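Dienelactone hydrolase (Anabaena variabilis, PDB 2O2G) probably works as a hydrolase of the dienelactone hydrolase family, built on the alpha/beta-hydrolase fold, although its own substrate is not established. Local coordinates at residues 59-62 with 66-69; 97-102 with 133-138; 120-125 with 197-202; 148-153 with 175-180; 188-193 with 215-220. All coordinates share one frame; numbering follows the deposited sequence.

Contact 1 of 5, residues 59-62 with 66-69; sequences VLQQ and ATLL
Gln61 and Thr67 make the one hydrogen bond between the helical residues 59-62 and the strand residues 66-69. NE2 of Gln61 donates to OG1 of Thr67 over 3.0 Å with an N-H...O angle of 157°, a fairly straight bond, and the hydroxyl lies slightly off the amide plane. The two side chains cross at about a right angle. Beyond CG the Gln61 chain is extended, which carries its amide to the strand.

The apolar contacts use the other branch of the same threonine. With chi1 at 63°, OG1 stands between the backbone N and the carbonyl carbon, and CG2 is left to press against the helix. Thr67 CG2 lies 4.0 Å from Leu60 CB and 4.1 Å from Gln61 CG. Leu60 meets the strand through its CB, while its side chain also packs on Phe40 of strand 36-41 and on Ser215 and Phe218 of helix 206-221. Thr67 is covered further by Ala57, earlier on the same helix, and by Val29 of strand 22-29.

No backbone bond links the two segments: Ala66 and Leu68 pair with Val38, and Thr67 with Val29. This is helix-on-sheet packing within a beta-alpha-beta unit, strand 36-41, helix 51-63 and strand 66-70, the repeating element of the alpha/beta-hydrolase sheet.

Contact 2 of 5, residues 97-102 with 133-138; sequences RLVGAT and AERPET. With SO4 (sulfate ion), chain C.
The guanidinium of Arg135 lies with one face against Val99, whose CG1 sits 3.3 Å above the plane, off-centre and 3.4 Å from Arg135 NH2. Within that plane, NH1 donates to the carbonyl of the preceding residue, Glu134 O, at 2.8 Å. NE forms a salt bridge with Asp103, just beyond the helical residues 97-102. A bend at chi2 (-77°) brings the guanidinium onto Val99. Beside it, Val99 CG2 rests on Glu134 CB at 4.0 Å.

These residues join helix 91-107 to the end of helix 123-134 and the turn that follows it, two helices that flank strand 115-121 in the chain order of the alpha/beta-hydrolase fold; Leu98 and Val99 also pack on Ala131. Replacing Arg135 by alanine would remove the group lying over Val99 and would probably leave Asp103 without its opposite charge.

Farther along, the methyls Thr102 CG2 and Thr138 CG2 meet at 3.7 Å, the two side chains running antiparallel past one another. Thr102 OG1 is occupied on its own helix, bonding Leu98 O, and also pairs with Tyr118 OH. On the turn, a sulfate ion, probably from the crystallisation liquor, is held by backbone N-H groups: Glu137 N reaches its O4 at 2.8 Å with an N-H...O angle of 156°, and Thr138 N adds a weak bond to O3.

Contact 3 of 5, residues 120-125 with 197-202; sequences GASTGG and ASHLFE
Ser122 makes the close part of this contact, meeting both His199 and Leu200 of the loop 197-202. Its OG is 3.4 Å from His199 NE2 and 3.7 Å from the methyl Leu200 CD2; these and all other relations of OG hold for one of two deposited serine conformers. Leu200, like Ala121, is also packed against Arg145, whose NH2 hydrogen-bonds Ser122 OG.

Between strand 115-121 and helix 123-134 the chain turns sharply, with Ser122 at phi 51° and psi -120°. This is consistent with the nucleophile elbow of alpha/beta hydrolases. The glycines suit so tight a turn: a side chain on Gly120 would run into Gly124 O, and one on Gly124 into Ala121 O. His199 ND1 bonds Asp171 OD2, so Ser122, His199 and Asp171 are consistent with a catalytic triad.

The other side is loose and wet. In the same conformer a water lies 2.8 Å from Ser122 OG and donates to His199 O at 2.9 Å, a second, water-mediated link between the serine and the loop backbone. The same water lies over one face of the histidine ring, displaced from the centre, and in plane at the edge of the Phe201 ring. A sulfate, probably from the crystallisation liquor, sits about 4 Å from the Ser122 side chain.

Contact 4 of 5, residues 148-153 with 175-180; sequences RPDLAP and IAMNED
Asp150 and Met177 bring their CA atoms to within 5.7 Å where a short 3-10 turn, 149-150, lies against helix 172-184. Their side chains cross at about a right angle, Met177 being a selenomethionine in this crystal. The aspartate CG is 3.4 Å from the CB of Met177, and Arg148 runs obliquely alongside the same residue, its NH2 3.5 Å from Met177 CG.

The polar bonds stay within the loop. Arg148, bent at chi2 and chi3, folds its guanidinium back so that NE donates to the syn lone pair of Asp150 OD1 at 3.1 Å. NH2 makes a salt bridge with OD2, whose modelled place is less sure. Leu151 CD1 sits over the centre of one guanidinium face. On the other flank, Pro149 CG touches Asn178 OD1 at 3.6 Å, the two side chains again nearly perpendicular; Asn178 ND2 bonds Val174 O and Gly147 O, tying the helix to the start of the loop.

An alanine in place of Asp150 takes away the carboxylate, and Arg148, without its mate, would probably be freer to swing off the selenomethionine. The charge is thus paired within the loop: the buried carboxylate is probably kept ionised by its arginine, while Met177 and the Asn178 amide meet residues 148-153 by van der Waals contact.

Contact 5 of 5, residues 188-193 with 215-220; sequences SKRLVI and SEWFMH
This is an edge-on meeting of an arginine and a tryptophan, Arg190 with Trp217, where strand 189-194 at one border of the sheet packs against helix 206-221. The backbones stay well apart, with 10.1 Å between the CA atoms of Arg190 and Trp217, so the gap is spanned by side chains. No hydrogen bond crosses it.

Arg190 NH1 lies in the plane of the indole, at the edge of the six-membered ring, 3.7 Å from Trp217 CZ3. On the arginine's side, CZ3 lies over one face of the guanidinium, displaced from its middle. The two planes are 90° apart, so the charged group does not lie over the indole face as it would in a cation-pi pair. Arg190 starts with CG anti to its backbone N, then bends at chi3 (-63°), which brings the guanidinium up beside the indole's edge.

Strand and helix here are the last of each kind in the alpha/beta-hydrolase fold, and strand 189-194 has a neighbour in the sheet on one side, bonding through Arg190 and Val192 to strand 163-168. Trp217 reaches in to that sheet, packing on Ala141, Val143 and Leu164, while NE1 bonds Pro162 O, which should limit the ring's rotation.

At the tip of the indole, Trp217 CH2 comes 4.3 Å from Lys189 C. The lysine side chain leaves on the far side of the strand, where NZ bonds Leu182 O and Leu185 O. Tyr221, farther along the helix, brings its ring against the indole with the planes about 50° apart.

How the contacts relate
Contacts 1 and 4 are buried, contacts 2 and 3 lie at the surface, and contact 5 falls between. Contacts 1 and 5 both pack a helix on the one sheet and touch each other, Leu60 CD2 lying 3.6 Å from Ser215 CA. Contacts 4 and 5 meet where helix 172-184 packs on the last strand, with Glu179 CG 3.4 Å from Leu191 CD2. Helix 123-134 serves contact 2 with its end and contact 3 with its start. Chemistry follows place: one amide-to-hydroxyl bond inside the beta-alpha-beta unit, a salt bridge kept within a loop in contact 4, bound water or sulfate at the surface, and an arginine against an indole edge at the sheet border.

Contact 1 of 5, residues 59-62 with 66-69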
# COMPACT_ATOMS: atom_id res chain seq x y z
N VAL A 59 -9.40 6.04 8.30
CA VAL A 59 -9.07 7.48 8.23
C VAL A 59 -9.22 7.98 6.78
O VAL A 59 -9.83 9.01 6.54
CB VAL A 59 -7.65 7.78 8.77
CG1 VAL A 59 -7.31 9.24 8.62
CG2 VAL A 59 -7.56 7.39 10.22
N LEU A 60 -8.73 7.19 5.81
CA LEU A 60 -8.87 7.53 4.39
C LEU A 60 -10.36 7.57 4.00
O LEU A 60 -10.83 8.50 3.34
CB LEU A 60 -8.11 6.52 3.51
CG LEU A 60 -6.60 6.38 3.80
CD1 LEU A 60 -5.96 5.29 2.95
CD2 LEU A 60 -5.87 7.69 3.58
N GLN A 61 -11.10 6.56 4.42
CA GLN A 61 -12.56 6.52 4.14
C GLN A 61 -13.26 7.79 4.64
O GLN A 61 -14.13 8.33 3.97
CB GLN A 61 -13.20 5.31 4.80
CG GLN A 61 -12.79 3.96 4.20
CD GLN A 61 -13.01 2.81 5.16
OE1 GLN A 61 -13.81 2.90 6.09
NE2 GLN A 61 -12.30 1.73 4.94
N GLN A 62 -12.93 8.21 5.85
CA GLN A 62 -13.49 9.40 6.47
C GLN A 62 -13.18 10.68 5.67
O GLN A 62 -13.93 11.63 5.71
CB GLN A 62 -12.98 9.55 7.91
CG GLN A 62 -13.70 8.62 8.93
CD GLN A 62 -13.05 8.57 10.35
OE1 GLN A 62 -11.98 9.14 10.60
NE2 GLN A 62 -13.72 7.86 11.26
N ALA A 66 -11.91 5.75 -1.32
CA ALA A 66 -12.23 4.34 -1.34
C ALA A 66 -11.01 3.60 -0.90
O ALA A 66 -9.89 4.11 -1.03
CB ALA A 66 -12.61 3.89 -2.75
N THR A 67 -11.21 2.38 -0.38
CA THR A 67 -10.09 1.51 0.04
C THR A 67 -10.31 0.03 -0.31
O THR A 67 -11.45 -0.45 -0.30
CB THR A 67 -9.81 1.60 1.56
OG1 THR A 67 -10.94 1.12 2.31
CG2 THR A 67 -9.50 3.05 1.97
N LEU A 68 -9.23 -0.66 -0.64
CA LEU A 68 -9.22 -2.12 -0.84
C LEU A 68 -8.08 -2.71 -0.01
O LEU A 68 -6.92 -2.47 -0.28
CB LEU A 68 -9.06 -2.52 -2.29
CG LEU A 68 -8.96 -4.03 -2.55
CD1 LEU A 68 -10.22 -4.75 -2.01
CD2 LEU A 68 -8.74 -4.29 -4.04
N LEU A 69 -8.45 -3.38 1.08
CA LEU A 69 -7.53 -4.08 1.94
C LEU A 69 -7.60 -5.50 1.43
O LEU A 69 -8.66 -6.10 1.42
CB LEU A 69 -8.02 -3.98 3.38
CG LEU A 69 -7.85 -2.58 3.98
CD1 LEU A 69 -8.87 -2.36 5.07
CD2 LEU A 69 -6.46 -2.41 4.50

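Contact 2 of 5, residues 97-102 with 133-138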
# COMPACT_ATOMS: atom_id res chain seq x y z
N ARG A 97 1.02 -9.80 -7.39
CA ARG A 97 -0.32 -9.90 -6.82
C ARG A 97 -0.97 -8.55 -6.73
O ARG A 97 -2.14 -8.40 -7.03
CB ARG A 97 -0.26 -10.58 -5.43
CG ARG A 97 0.23 -12.02 -5.51
CD ARG A 97 -0.86 -12.86 -6.14
NE ARG A 97 -0.45 -14.21 -6.41
CZ ARG A 97 -0.36 -15.16 -5.50
NH1 ARG A 97 -0.64 -14.92 -4.24
NH2 ARG A 97 0.04 -16.35 -5.87
N LEU A 98 -0.19 -7.55 -6.38
CA LEU A 98 -0.69 -6.16 -6.31
C LEU A 98 -1.05 -5.64 -7.73
O LEU A 98 -2.09 -5.00 -7.91
CB LEU A 98 0.37 -5.29 -5.66
CG LEU A 98 -0.03 -3.97 -5.03
CD1 LEU A 98 -1.22 -4.16 -4.07
CD2 LEU A 98 1.19 -3.45 -4.31
N VAL A 99 -0.22 -5.97 -8.72
CA VAL A 99 -0.50 -5.61 -10.12
C VAL A 99 -1.84 -6.25 -10.52
O VAL A 99 -2.65 -5.60 -11.16
CB VAL A 99 0.63 -6.07 -11.09
CG1 VAL A 99 0.24 -5.98 -12.56
CG2 VAL A 99 1.91 -5.28 -10.83
N GLY A 100 -2.02 -7.54 -10.16
CA GLY A 100 -3.27 -8.30 -10.42
C GLY A 100 -4.49 -7.63 -9.79
O GLY A 100 -5.52 -7.46 -10.46
N ALA A 101 -4.38 -7.25 -8.52
CA ALA A 101 -5.46 -6.51 -7.84
C ALA A 101 -5.76 -5.15 -8.47
O ALA A 101 -6.91 -4.69 -8.47
CB ALA A 101 -5.16 -6.34 -6.36
N THR A 102 -4.72 -4.49 -8.98
CA THR A 102 -4.87 -3.18 -9.67
C THR A 102 -5.72 -3.39 -10.95
O THR A 102 -6.70 -2.71 -11.18
CB THR A 102 -3.46 -2.56 -9.98
OG1 THR A 102 -2.70 -2.43 -8.76
CG2 THR A 102 -3.60 -1.17 -10.60
N ALA A 133 5.79 0.71 -10.92
CA ALA A 133 6.65 0.79 -12.10
C ALA A 133 6.10 -0.04 -13.26
O ALA A 133 6.39 0.28 -14.41
CB ALA A 133 8.02 0.36 -11.76
N GLU A 134 5.33 -1.10 -12.95
CA GLU A 134 4.64 -1.95 -13.95
C GLU A 134 3.30 -1.38 -14.47
O GLU A 134 2.80 -1.87 -15.48
CB GLU A 134 4.33 -3.35 -13.40
CG GLU A 134 5.50 -4.14 -12.97
CD GLU A 134 6.46 -4.38 -14.08
OE1 GLU A 134 6.00 -4.80 -15.17
OE2 GLU A 134 7.66 -4.13 -13.86
N ARG A 135 2.71 -0.41 -13.78
CA ARG A 135 1.45 0.21 -14.21
C ARG A 135 1.55 1.74 -14.15
O ARG A 135 0.79 2.40 -13.39
CB ARG A 135 0.29 -0.31 -13.34
CG ARG A 135 -0.02 -1.78 -13.53
CD ARG A 135 -0.79 -2.01 -14.81
NE ARG A 135 -1.11 -3.41 -15.03
CZ ARG A 135 -0.31 -4.27 -15.63
NH1 ARG A 135 0.91 -3.92 -16.00
NH2 ARG A 135 -0.69 -5.53 -15.75
N PRO A 136 2.45 2.34 -14.96
CA PRO A 136 2.69 3.79 -14.87
C PRO A 136 1.55 4.74 -15.19
O PRO A 136 1.50 5.87 -14.67
CB PRO A 136 3.85 4.01 -15.86
CG PRO A 136 3.67 2.90 -16.85
CD PRO A 136 3.29 1.73 -16.01
N GLU A 137 0.63 4.32 -16.05
CA GLU A 137 -0.48 5.20 -16.39
C GLU A 137 -1.65 5.02 -15.43
O GLU A 137 -2.46 5.92 -15.28
CB GLU A 137 -0.92 4.99 -17.84
N THR A 138 -1.69 3.89 -14.72
CA THR A 138 -2.81 3.54 -13.85
C THR A 138 -2.62 3.97 -12.40
O THR A 138 -3.58 4.39 -11.75
CB THR A 138 -3.06 2.02 -13.93
OG1 THR A 138 -3.29 1.67 -15.30
CG2 THR A 138 -4.28 1.55 -13.09
S SO4 C . -0.39 1.13 -17.33
O1 SO4 C . -1.52 1.00 -18.27
O2 SO4 C . 0.28 -0.15 -17.31
O3 SO4 C . -0.95 1.53 -16.06
O4 SO4 C . 0.55 2.15 -17.82

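Contact 3 of 5, residues 120-125 with 197-202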
# COMPACT_ATOMS: atom_id res chain seq x y z
N GLY A 120 1.66 0.92 0.95
CA GLY A 120 2.43 -0.26 1.22
C GLY A 120 3.03 -0.20 2.60
O GLY A 120 3.72 0.77 2.90
N ALA A 121 2.80 -1.24 3.42
CA ALA A 121 3.27 -1.28 4.80
C ALA A 121 4.47 -2.21 4.96
O ALA A 121 4.43 -3.39 4.52
CB ALA A 121 2.15 -1.73 5.71
N SER A 122 5.52 -1.69 5.59
CA SER A 122 6.73 -2.47 5.85
C SER A 122 7.22 -3.13 4.55
O SER A 122 7.49 -2.43 3.60
CB SER A 122 6.47 -3.45 6.99
OG SER A 122 6.10 -2.76 8.16
N THR A 123 7.32 -4.47 4.48
CA THR A 123 7.74 -5.11 3.20
C THR A 123 6.79 -4.79 2.00
O THR A 123 7.21 -4.87 0.81
CB THR A 123 7.91 -6.66 3.33
OG1 THR A 123 6.67 -7.25 3.74
CG2 THR A 123 9.01 -7.01 4.30
N GLY A 124 5.54 -4.44 2.28
CA GLY A 124 4.59 -4.01 1.25
C GLY A 124 5.03 -2.77 0.46
O GLY A 124 4.68 -2.60 -0.73
N GLY A 125 5.79 -1.89 1.12
CA GLY A 125 6.32 -0.67 0.50
C GLY A 125 7.10 -0.97 -0.77
O GLY A 125 6.79 -0.44 -1.84
N ALA A 197 9.10 7.59 16.70
CA ALA A 197 8.24 6.48 16.35
C ALA A 197 9.17 5.34 15.95
O ALA A 197 10.20 5.58 15.30
CB ALA A 197 7.33 6.85 15.19
N SER A 198 8.83 4.11 16.32
CA SER A 198 9.65 2.92 15.96
C SER A 198 9.09 2.21 14.70
O SER A 198 8.21 2.74 14.04
CB SER A 198 9.79 1.99 17.17
OG SER A 198 8.54 1.76 17.77
N HIS A 199 9.62 1.05 14.33
CA HIS A 199 9.24 0.43 13.06
C HIS A 199 7.74 0.39 12.69
O HIS A 199 7.37 0.71 11.56
CB HIS A 199 9.91 -0.95 12.86
CG HIS A 199 9.73 -1.48 11.47
ND1 HIS A 199 10.35 -0.90 10.38
CD2 HIS A 199 8.95 -2.47 10.99
CE1 HIS A 199 9.98 -1.55 9.29
NE2 HIS A 199 9.11 -2.49 9.62
N LEU A 200 6.88 -0.02 13.62
CA LEU A 200 5.44 -0.13 13.30
C LEU A 200 4.60 1.01 13.87
O LEU A 200 3.35 0.86 14.02
CB LEU A 200 4.86 -1.46 13.81
CG LEU A 200 5.48 -2.73 13.25
CD1 LEU A 200 4.98 -3.92 14.03
CD2 LEU A 200 5.16 -2.86 11.76
N PHE A 201 5.27 2.11 14.22
CA PHE A 201 4.57 3.31 14.63
C PHE A 201 3.59 3.03 15.74
O PHE A 201 2.45 3.48 15.71
CB PHE A 201 3.84 3.92 13.42
CG PHE A 201 4.76 4.26 12.31
CD1 PHE A 201 5.13 3.30 11.37
CD2 PHE A 201 5.33 5.51 12.23
CE1 PHE A 201 6.01 3.59 10.37
CE2 PHE A 201 6.22 5.80 11.21
CZ PHE A 201 6.56 4.83 10.29
N GLU A 202 4.09 2.32 16.74
CA GLU A 202 3.28 1.93 17.88
C GLU A 202 3.16 2.96 18.98
O GLU A 202 2.26 2.87 19.78
CB GLU A 202 3.83 0.64 18.47
CG GLU A 202 3.58 -0.57 17.60
CD GLU A 202 4.35 -1.78 18.07
OE1 GLU A 202 5.58 -1.65 18.30
OE2 GLU A 202 3.74 -2.87 18.18
O HOH W 1 6.36 -0.06 8.98

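Contact 4 of 5, residues 148-153 with 175-180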
# COMPACT_ATOMS: atom_id res chain seq x y z
N ARG A 148 11.41 -0.77 2.92
CA ARG A 148 12.81 -0.89 2.43
C ARG A 148 12.74 -0.80 0.90
O ARG A 148 12.99 -1.77 0.20
CB ARG A 148 13.50 -2.19 2.89
CG ARG A 148 13.80 -2.26 4.38
CD ARG A 148 14.82 -1.21 4.84
NE ARG A 148 16.04 -1.26 4.05
CZ ARG A 148 16.99 -2.17 4.20
NH1 ARG A 148 16.90 -3.09 5.14
NH2 ARG A 148 18.06 -2.15 3.42
N PRO A 149 12.37 0.40 0.37
CA PRO A 149 12.30 0.69 -1.07
C PRO A 149 13.66 0.55 -1.73
O PRO A 149 13.76 0.18 -2.88
CB PRO A 149 11.88 2.16 -1.08
CG PRO A 149 12.35 2.70 0.22
CD PRO A 149 12.04 1.60 1.16
N ASP A 150 14.71 0.85 -0.99
CA ASP A 150 16.07 0.74 -1.50
C ASP A 150 16.35 -0.67 -2.00
O ASP A 150 17.26 -0.86 -2.81
CB ASP A 150 17.06 1.07 -0.41
CG ASP A 150 16.87 0.18 0.79
OD1 ASP A 150 15.76 0.26 1.41
OD2 ASP A 150 17.79 -0.61 1.08
N LEU A 151 15.58 -1.65 -1.53
CA LEU A 151 15.77 -3.03 -1.96
C LEU A 151 14.98 -3.41 -3.21
O LEU A 151 14.84 -4.59 -3.52
CB LEU A 151 15.48 -3.99 -0.80
CG LEU A 151 16.35 -3.81 0.46
CD1 LEU A 151 15.89 -4.84 1.49
CD2 LEU A 151 17.83 -3.94 0.15
N ALA A 152 14.53 -2.41 -3.97
CA ALA A 152 13.81 -2.59 -5.25
C ALA A 152 14.44 -1.57 -6.21
O ALA A 152 13.72 -0.79 -6.83
CB ALA A 152 12.35 -2.27 -5.06
N PRO A 153 15.77 -1.60 -6.36
CA PRO A 153 16.44 -0.52 -7.08
C PRO A 153 16.18 -0.43 -8.56
O PRO A 153 16.31 0.67 -9.11
CB PRO A 153 17.93 -0.83 -6.84
CG PRO A 153 17.99 -2.30 -6.71
CD PRO A 153 16.75 -2.64 -5.93
N ILE A 175 15.70 4.59 7.92
CA ILE A 175 15.71 6.01 7.50
C ILE A 175 16.76 6.23 6.40
O ILE A 175 16.43 6.71 5.33
CB ILE A 175 15.99 6.98 8.67
CG1 ILE A 175 14.90 6.90 9.76
CG2 ILE A 175 16.07 8.44 8.16
CD1 ILE A 175 15.29 7.61 11.07
N ALA A 176 18.00 5.84 6.65
CA ALA A 176 19.05 6.03 5.66
C ALA A 176 18.73 5.33 4.34
O ALA A 176 19.05 5.84 3.27
CB ALA A 176 20.38 5.58 6.19
N MSE A 177 18.03 4.20 4.42
CA MSE A 177 17.71 3.43 3.24
C MSE A 177 16.59 4.09 2.48
O MSE A 177 16.59 4.02 1.26
CB MSE A 177 17.42 1.98 3.60
CG MSE A 177 18.68 1.24 4.05
SE MSE A 177 20.24 1.34 2.70
CE MSE A 177 20.36 -0.33 1.44
N ASN A 178 15.67 4.76 3.18
CA ASN A 178 14.62 5.54 2.51
C ASN A 178 15.25 6.80 1.87
O ASN A 178 14.86 7.20 0.78
CB ASN A 178 13.47 5.89 3.45
CG ASN A 178 12.44 4.77 3.56
OD1 ASN A 178 11.36 4.87 2.97
ND2 ASN A 178 12.80 3.68 4.20
N GLU A 179 16.20 7.41 2.55
CA GLU A 179 16.94 8.56 2.01
C GLU A 179 17.64 8.15 0.72
O GLU A 179 17.60 8.88 -0.26
CB GLU A 179 17.95 9.07 3.03
CG GLU A 179 17.33 9.73 4.30
CD GLU A 179 18.41 10.13 5.31
OE1 GLU A 179 19.53 9.58 5.21
OE2 GLU A 179 18.15 10.99 6.19
N ASP A 180 18.27 6.97 0.71
CA ASP A 180 18.91 6.45 -0.49
C ASP A 180 17.89 6.24 -1.61
O ASP A 180 18.10 6.66 -2.74
CB ASP A 180 19.61 5.11 -0.22
CG ASP A 180 20.91 5.24 0.62
OD1 ASP A 180 21.29 6.37 1.06
OD2 ASP A 180 21.54 4.19 0.83

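Contact 5 of 5, residues 188-193 with 215-220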
# COMPACT_ATOMS: atom_id res chain seq x y z
N SER A 188 7.71 13.14 -8.62
CA SER A 188 7.42 14.01 -7.47
C SER A 188 7.54 13.10 -6.26
O SER A 188 7.03 11.97 -6.26
CB SER A 188 6.02 14.64 -7.52
OG SER A 188 5.91 15.57 -8.58
N LYS A 189 8.20 13.60 -5.22
CA LYS A 189 8.51 12.70 -4.12
C LYS A 189 8.76 13.44 -2.81
O LYS A 189 9.07 14.64 -2.83
CB LYS A 189 9.76 11.91 -4.51
CG LYS A 189 10.96 12.78 -4.72
CD LYS A 189 12.17 12.01 -5.25
CE LYS A 189 13.34 12.92 -5.38
NZ LYS A 189 14.53 12.28 -6.10
N ARG A 190 8.64 12.70 -1.70
CA ARG A 190 8.95 13.26 -0.37
C ARG A 190 9.22 12.17 0.62
O ARG A 190 8.63 11.10 0.54
CB ARG A 190 7.81 14.10 0.16
CG ARG A 190 8.10 14.93 1.41
CD ARG A 190 6.94 15.88 1.66
NE ARG A 190 6.85 16.80 0.51
CZ ARG A 190 5.73 17.35 0.03
NH1 ARG A 190 4.55 17.11 0.60
NH2 ARG A 190 5.79 18.12 -1.05
N LEU A 191 10.15 12.47 1.54
CA LEU A 191 10.44 11.62 2.68
C LEU A 191 10.10 12.44 3.90
O LEU A 191 10.58 13.59 4.05
CB LEU A 191 11.90 11.20 2.73
CG LEU A 191 12.47 10.43 3.94
CD1 LEU A 191 11.84 9.13 4.20
CD2 LEU A 191 13.99 10.18 3.72
N VAL A 192 9.29 11.87 4.77
CA VAL A 192 8.95 12.51 6.01
C VAL A 192 9.16 11.53 7.15
O VAL A 192 8.86 10.34 7.03
CB VAL A 192 7.51 13.13 6.00
CG1 VAL A 192 6.45 12.08 5.84
CG2 VAL A 192 7.28 13.95 7.27
N ILE A 193 9.62 12.08 8.27
CA ILE A 193 9.97 11.32 9.45
C ILE A 193 9.03 11.67 10.60
O ILE A 193 8.82 12.85 10.94
CB ILE A 193 11.42 11.65 9.87
CG1 ILE A 193 12.39 11.41 8.68
CG2 ILE A 193 11.81 10.83 11.04
CD1 ILE A 193 13.83 11.65 9.04
N SER A 215 -3.51 10.42 4.04
CA SER A 215 -4.71 11.06 3.57
C SER A 215 -4.42 12.33 2.75
O SER A 215 -4.93 12.48 1.64
CB SER A 215 -5.63 11.42 4.72
OG SER A 215 -6.81 11.97 4.22
N GLU A 216 -3.60 13.24 3.28
CA GLU A 216 -3.22 14.47 2.55
C GLU A 216 -2.64 14.16 1.18
O GLU A 216 -2.97 14.80 0.17
CB GLU A 216 -2.18 15.28 3.35
CG GLU A 216 -2.86 16.00 4.49
CD GLU A 216 -1.92 16.59 5.49
OE1 GLU A 216 -0.77 16.12 5.60
OE2 GLU A 216 -2.37 17.54 6.19
N TRP A 217 -1.78 13.15 1.14
CA TRP A 217 -1.12 12.77 -0.10
C TRP A 217 -2.09 12.21 -1.13
O TRP A 217 -2.09 12.66 -2.29
CB TRP A 217 -0.02 11.75 0.17
CG TRP A 217 0.96 11.51 -0.95
CD1 TRP A 217 0.96 10.47 -1.82
CD2 TRP A 217 2.12 12.29 -1.25
NE1 TRP A 217 2.01 10.58 -2.67
CE2 TRP A 217 2.75 11.68 -2.35
CE3 TRP A 217 2.68 13.46 -0.72
CZ2 TRP A 217 3.94 12.18 -2.92
CZ3 TRP A 217 3.84 13.96 -1.27
CH2 TRP A 217 4.47 13.31 -2.37
N PHE A 218 -2.90 11.24 -0.70
CA PHE A 218 -3.85 10.58 -1.62
C PHE A 218 -4.93 11.54 -2.07
O PHE A 218 -5.35 11.53 -3.24
CB PHE A 218 -4.46 9.34 -0.94
CG PHE A 218 -3.49 8.20 -0.76
CD1 PHE A 218 -2.73 7.75 -1.81
CD2 PHE A 218 -3.38 7.55 0.46
CE1 PHE A 218 -1.90 6.68 -1.66
CE2 PHE A 218 -2.53 6.46 0.60
CZ PHE A 218 -1.78 6.06 -0.44
N MSE A 219 -5.40 12.41 -1.17
CA MSE A 219 -6.42 13.36 -1.57
C MSE A 219 -5.90 14.28 -2.67
O MSE A 219 -6.63 14.60 -3.63
CB MSE A 219 -6.93 14.13 -0.35
CG MSE A 219 -7.74 13.23 0.56
SE MSE A 219 -9.45 12.85 -0.25
CE MSE A 219 -10.01 14.63 -0.13
N HIS A 220 -4.66 14.68 -2.56
CA HIS A 220 -4.10 15.56 -3.59
C HIS A 220 -3.87 14.86 -4.93
O HIS A 220 -4.24 15.41 -5.97
CB HIS A 220 -2.77 16.15 -3.16
CG HIS A 220 -2.15 17.04 -4.19
ND1 HIS A 220 -2.69 18.27 -4.53
CD2 HIS A 220 -1.06 16.89 -4.96
CE1 HIS A 220 -1.95 18.82 -5.47
NE2 HIS A 220 -0.95 18.01 -5.75